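Local coordinates for protein OxyR (Porphyromonas gingivalis, PDB 3HO7) that probably acts as a redox-sensitive, DNA-binding transcriptional activator of the LysR family, represented here by its regulatory domain, at residues Phe120-Gln123 with Phe127-Met130; Leu18-Pro23 with Pro185-Arg190. All coordinates share one frame; numbering follows the deposited sequence.

Contact 1 of 2, residues Phe120-Gln123 with Phe127-Met130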
# COMPACT_ATOMS: atom_id res chain seq x y z
N PHE A 120 6.37 -4.42 14.55
CA PHE A 120 6.63 -3.20 15.29
C PHE A 120 6.90 -3.58 16.74
O PHE A 120 5.99 -4.00 17.45
CB PHE A 120 5.46 -2.23 15.20
CG PHE A 120 5.69 -0.92 15.89
CD1 PHE A 120 6.55 0.02 15.35
CD2 PHE A 120 5.06 -0.63 17.09
CE1 PHE A 120 6.77 1.23 15.98
CE2 PHE A 120 5.28 0.57 17.73
CZ PHE A 120 6.14 1.51 17.18
N ARG A 121 8.15 -3.44 17.16
CA ARG A 121 8.57 -3.95 18.45
C ARG A 121 8.19 -5.43 18.52
O ARG A 121 7.57 -5.89 19.48
CB ARG A 121 7.92 -3.16 19.59
CG ARG A 121 8.19 -1.66 19.51
CD ARG A 121 8.13 -1.00 20.88
NE ARG A 121 6.76 -0.74 21.31
CZ ARG A 121 6.10 0.39 21.08
NH1 ARG A 121 6.69 1.37 20.41
NH2 ARG A 121 4.86 0.55 21.52
N ASP A 122 8.46 -6.15 17.44
CA ASP A 122 8.29 -7.60 17.40
C ASP A 122 6.93 -8.05 17.94
O ASP A 122 6.87 -8.93 18.79
CB ASP A 122 9.43 -8.31 18.12
CG ASP A 122 10.67 -8.43 17.25
OD1 ASP A 122 10.54 -8.45 16.01
OD2 ASP A 122 11.79 -8.51 17.81
N GLN A 123 5.85 -7.43 17.48
CA GLN A 123 4.53 -7.71 18.03
C GLN A 123 4.18 -9.19 17.90
O GLN A 123 3.88 -9.85 18.90
CB GLN A 123 3.46 -6.85 17.36
CG GLN A 123 2.05 -7.10 17.89
CD GLN A 123 1.10 -5.97 17.58
OE1 GLN A 123 1.34 -5.17 16.68
NE2 GLN A 123 0.00 -5.89 18.33
N PHE A 127 6.85 -15.12 15.17
CA PHE A 127 7.20 -15.20 13.75
C PHE A 127 8.30 -14.21 13.39
O PHE A 127 9.19 -14.52 12.59
CB PHE A 127 5.96 -14.95 12.89
CG PHE A 127 4.83 -15.90 13.17
CD1 PHE A 127 4.83 -17.17 12.61
CD2 PHE A 127 3.78 -15.53 13.99
CE1 PHE A 127 3.79 -18.05 12.87
CE2 PHE A 127 2.75 -16.40 14.25
CZ PHE A 127 2.75 -17.67 13.69
N CYS A 128 8.23 -13.02 13.97
CA CYS A 128 9.22 -11.99 13.70
C CYS A 128 10.63 -12.46 14.04
O CYS A 128 11.59 -12.09 13.37
CB CYS A 128 8.90 -10.72 14.50
SG CYS A 128 7.35 -9.93 14.02
N GLN A 129 10.75 -13.29 15.07
CA GLN A 129 12.05 -13.75 15.54
C GLN A 129 12.22 -15.26 15.41
O GLN A 129 13.08 -15.85 16.07
CB GLN A 129 12.27 -13.32 16.99
CG GLN A 129 12.41 -11.82 17.18
CD GLN A 129 13.60 -11.26 16.43
OE1 GLN A 129 14.35 -11.99 15.79
NE2 GLN A 129 13.78 -9.94 16.51
N MET A 130 11.40 -15.89 14.58
CA MET A 130 11.48 -17.34 14.39
C MET A 130 12.68 -17.72 13.53
O MET A 130 13.04 -17.01 12.59
CB MET A 130 10.19 -17.88 13.76
CG MET A 130 9.89 -17.32 12.38
SD MET A 130 8.68 -18.33 11.50
CE MET A 130 7.46 -18.59 12.79

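Contact 2 of 2, residues Leu18-Pro23 with Pro185-Arg190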
# COMPACT_ATOMS: atom_id res chain seq x y z
N LEU A 18 -2.00 5.02 9.88
CA LEU A 18 -1.10 3.97 9.45
C LEU A 18 -1.52 3.39 8.11
O LEU A 18 -2.71 3.32 7.79
CB LEU A 18 -1.02 2.86 10.49
CG LEU A 18 -0.08 3.13 11.67
CD1 LEU A 18 -0.39 4.49 12.29
CD2 LEU A 18 -0.17 2.02 12.70
N PRO A 19 -0.53 2.98 7.30
CA PRO A 19 -0.80 2.37 6.01
C PRO A 19 -1.51 1.04 6.17
O PRO A 19 -2.19 0.59 5.25
CB PRO A 19 0.60 2.14 5.43
CG PRO A 19 1.53 2.96 6.27
CD PRO A 19 0.91 3.02 7.61
N THR A 20 -1.35 0.42 7.33
CA THR A 20 -1.99 -0.86 7.61
C THR A 20 -3.37 -0.67 8.25
O THR A 20 -4.02 -1.64 8.65
CB THR A 20 -1.12 -1.75 8.51
OG1 THR A 20 -0.64 -0.98 9.63
CG2 THR A 20 0.07 -2.29 7.73
N ILE A 21 -3.81 0.58 8.33
CA ILE A 21 -5.13 0.91 8.85
C ILE A 21 -5.94 1.67 7.80
O ILE A 21 -7.11 1.37 7.55
CB ILE A 21 -5.05 1.78 10.12
CG1 ILE A 21 -4.35 1.04 11.26
CG2 ILE A 21 -6.45 2.23 10.56
CD1 ILE A 21 -4.31 1.83 12.55
N ALA A 22 -5.29 2.64 7.17
CA ALA A 22 -5.95 3.58 6.26
C ALA A 22 -6.96 2.94 5.31
O ALA A 22 -8.10 3.41 5.20
CB ALA A 22 -4.92 4.37 5.47
N PRO A 23 -6.55 1.87 4.61
CA PRO A 23 -7.37 1.27 3.56
C PRO A 23 -8.64 0.62 4.10
O PRO A 23 -9.66 0.58 3.42
CB PRO A 23 -6.46 0.20 2.96
CG PRO A 23 -5.08 0.56 3.40
CD PRO A 23 -5.24 1.21 4.73
N PRO A 185 -4.33 -13.71 18.02
CA PRO A 185 -3.59 -12.45 18.08
C PRO A 185 -4.44 -11.26 17.64
O PRO A 185 -5.15 -11.33 16.63
CB PRO A 185 -2.45 -12.67 17.08
CG PRO A 185 -2.94 -13.72 16.16
CD PRO A 185 -3.80 -14.62 16.99
N VAL A 186 -4.38 -10.18 18.42
CA VAL A 186 -5.07 -8.95 18.07
C VAL A 186 -4.15 -7.76 18.24
O VAL A 186 -3.29 -7.74 19.13
CB VAL A 186 -6.32 -8.72 18.94
CG1 VAL A 186 -7.09 -10.02 19.11
CG2 VAL A 186 -5.93 -8.15 20.29
N ARG A 187 -4.31 -6.76 17.39
CA ARG A 187 -3.65 -5.48 17.60
C ARG A 187 -4.68 -4.49 18.10
O ARG A 187 -5.88 -4.69 17.93
CB ARG A 187 -3.00 -4.97 16.31
CG ARG A 187 -3.98 -4.42 15.30
CD ARG A 187 -3.24 -3.88 14.09
NE ARG A 187 -4.15 -3.50 13.02
CZ ARG A 187 -3.74 -3.02 11.85
NH1 ARG A 187 -2.45 -2.87 11.61
NH2 ARG A 187 -4.63 -2.69 10.92
N GLU A 188 -4.21 -3.42 18.74
CA GLU A 188 -5.10 -2.38 19.21
C GLU A 188 -4.95 -1.14 18.35
O GLU A 188 -3.84 -0.63 18.18
CB GLU A 188 -4.82 -2.05 20.68
CG GLU A 188 -3.42 -1.53 20.94
CD GLU A 188 -3.15 -1.30 22.42
OE1 GLU A 188 -4.04 -0.78 23.12
OE2 GLU A 188 -2.04 -1.66 22.88
N VAL A 189 -6.06 -0.68 17.79
CA VAL A 189 -6.07 0.55 17.02
C VAL A 189 -6.44 1.68 17.96
O VAL A 189 -7.48 1.63 18.62
CB VAL A 189 -7.07 0.47 15.85
CG1 VAL A 189 -7.07 1.76 15.05
CG2 VAL A 189 -6.75 -0.72 14.95
N ARG A 190 -5.59 2.70 18.03
CA ARG A 190 -5.76 3.76 19.01
C ARG A 190 -5.63 5.13 18.36
O ARG A 190 -5.04 5.26 17.29
CB ARG A 190 -4.73 3.62 20.13
CG ARG A 190 -4.70 2.23 20.76
CD ARG A 190 -3.68 2.13 21.88
NE ARG A 190 -4.05 2.95 23.03
CZ ARG A 190 -4.87 2.55 23.99
NH1 ARG A 190 -5.40 1.34 23.95
NH2 ARG A 190 -5.16 3.37 25.00

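Contact 1 of 2, residues Phe120-Gln123 with Phe127-Met130
The carboxylate of D122 lies against the CB of C128 with one oxygen and takes the side-chain amide of Q129 with the other. OD1 of D122 comes to 3.2 Å from CB of C128, while the sulfur itself stays farther off, 4.0 Å from the same oxygen. OD2 does the polar work: NE2 of Q129 donates to it over 2.8 Å, and the N-H points almost straight at the oxygen (170°). The donor reaches OD2 on its syn side but tilted from the carboxylate plane, whereas OD2 lies close to the plane of the amide. The two flat groups stand nearly perpendicular, 84° apart. Q129 gets there by a bend in its chain, chi2 -62°, which brings its end nearer to D122 and lays CG 3.4 Å from OD2 of D122.

This is the regulatory domain of OxyR, and the contact sits beside a disulfide: SG of C128 is joined to that of C119, consistent with the redox-switch cysteines of OxyR proteins in their oxidised state. C128 ends the short helix 125-128, and Q129 is the first residue to leave helical geometry. D122 thus meets the C-terminal residue of this one-turn helix and the residue just beyond it from the loop that follows C119. Just before D122, CG of R121 lies over one face of the F120 ring, 4.0 Å above its plane, toward the rim. On the helix side, the ring of F127 meets that of F160 and packs on V106, L111 and F180.

Contact 2 of 2, residues Leu18-Pro23 with Pro185-Arg190
Hydrogen bonds carry the polar half of this contact, and both come from the guanidinium of R187. NH2 of R187 donates to the backbone O of T20 at 2.6 Å, nearly straight at 172°; the oxygen lies at the guanidinium edge, in its plane, though the donor sits above the carbonyl plane of T20. NH1 of R187 adds a weak bond to OG1 of T20 at 3.3 Å. The arginine chain is extended from CG to NE (chi2 177°, chi3 173°), which carries its charged end across to the turn before helix 22-36.

Packing makes up the rest. CG1 of I21 lies over one face of the guanidinium, 3.8 Å from NH2 of R187, and the apolar contact is CD1 of I21 with CG1 of V189, tip to tip at 3.7 Å.

NH2 of R187 also forms a salt bridge with E83 of strand 75-89. In this LysR substrate-binding domain, of the periplasmic-binding-protein clan, the turn between strand 11-17 and helix 22-36, with I21 as N-cap, thus meets strand 184-194. That strand runs antiparallel to both 63-66 and 75-89, and I65 of strand 63-66 packs on both I21 and V189.

From the N terminus, the chain runs along strand 11-17 into 18-23, the first half of contact 2, whose partner 185-190 arrives only after 161 intervening residues. Contact 1 falls entirely within that long excursion and closes a very short loop of its own, with three residues between 120-123 and 127-130. The two therefore nest and do not cross. Contact 2 ties the start of helix 22-36 to strand 184-194; contact 1 folds the loop after strand 75-89 onto helix 125-128. Their centres are about 16 Å apart, yet they touch: NE2 of Q123 packs 3.7 Å from CB of R187, joining the disulfide loop to the strand.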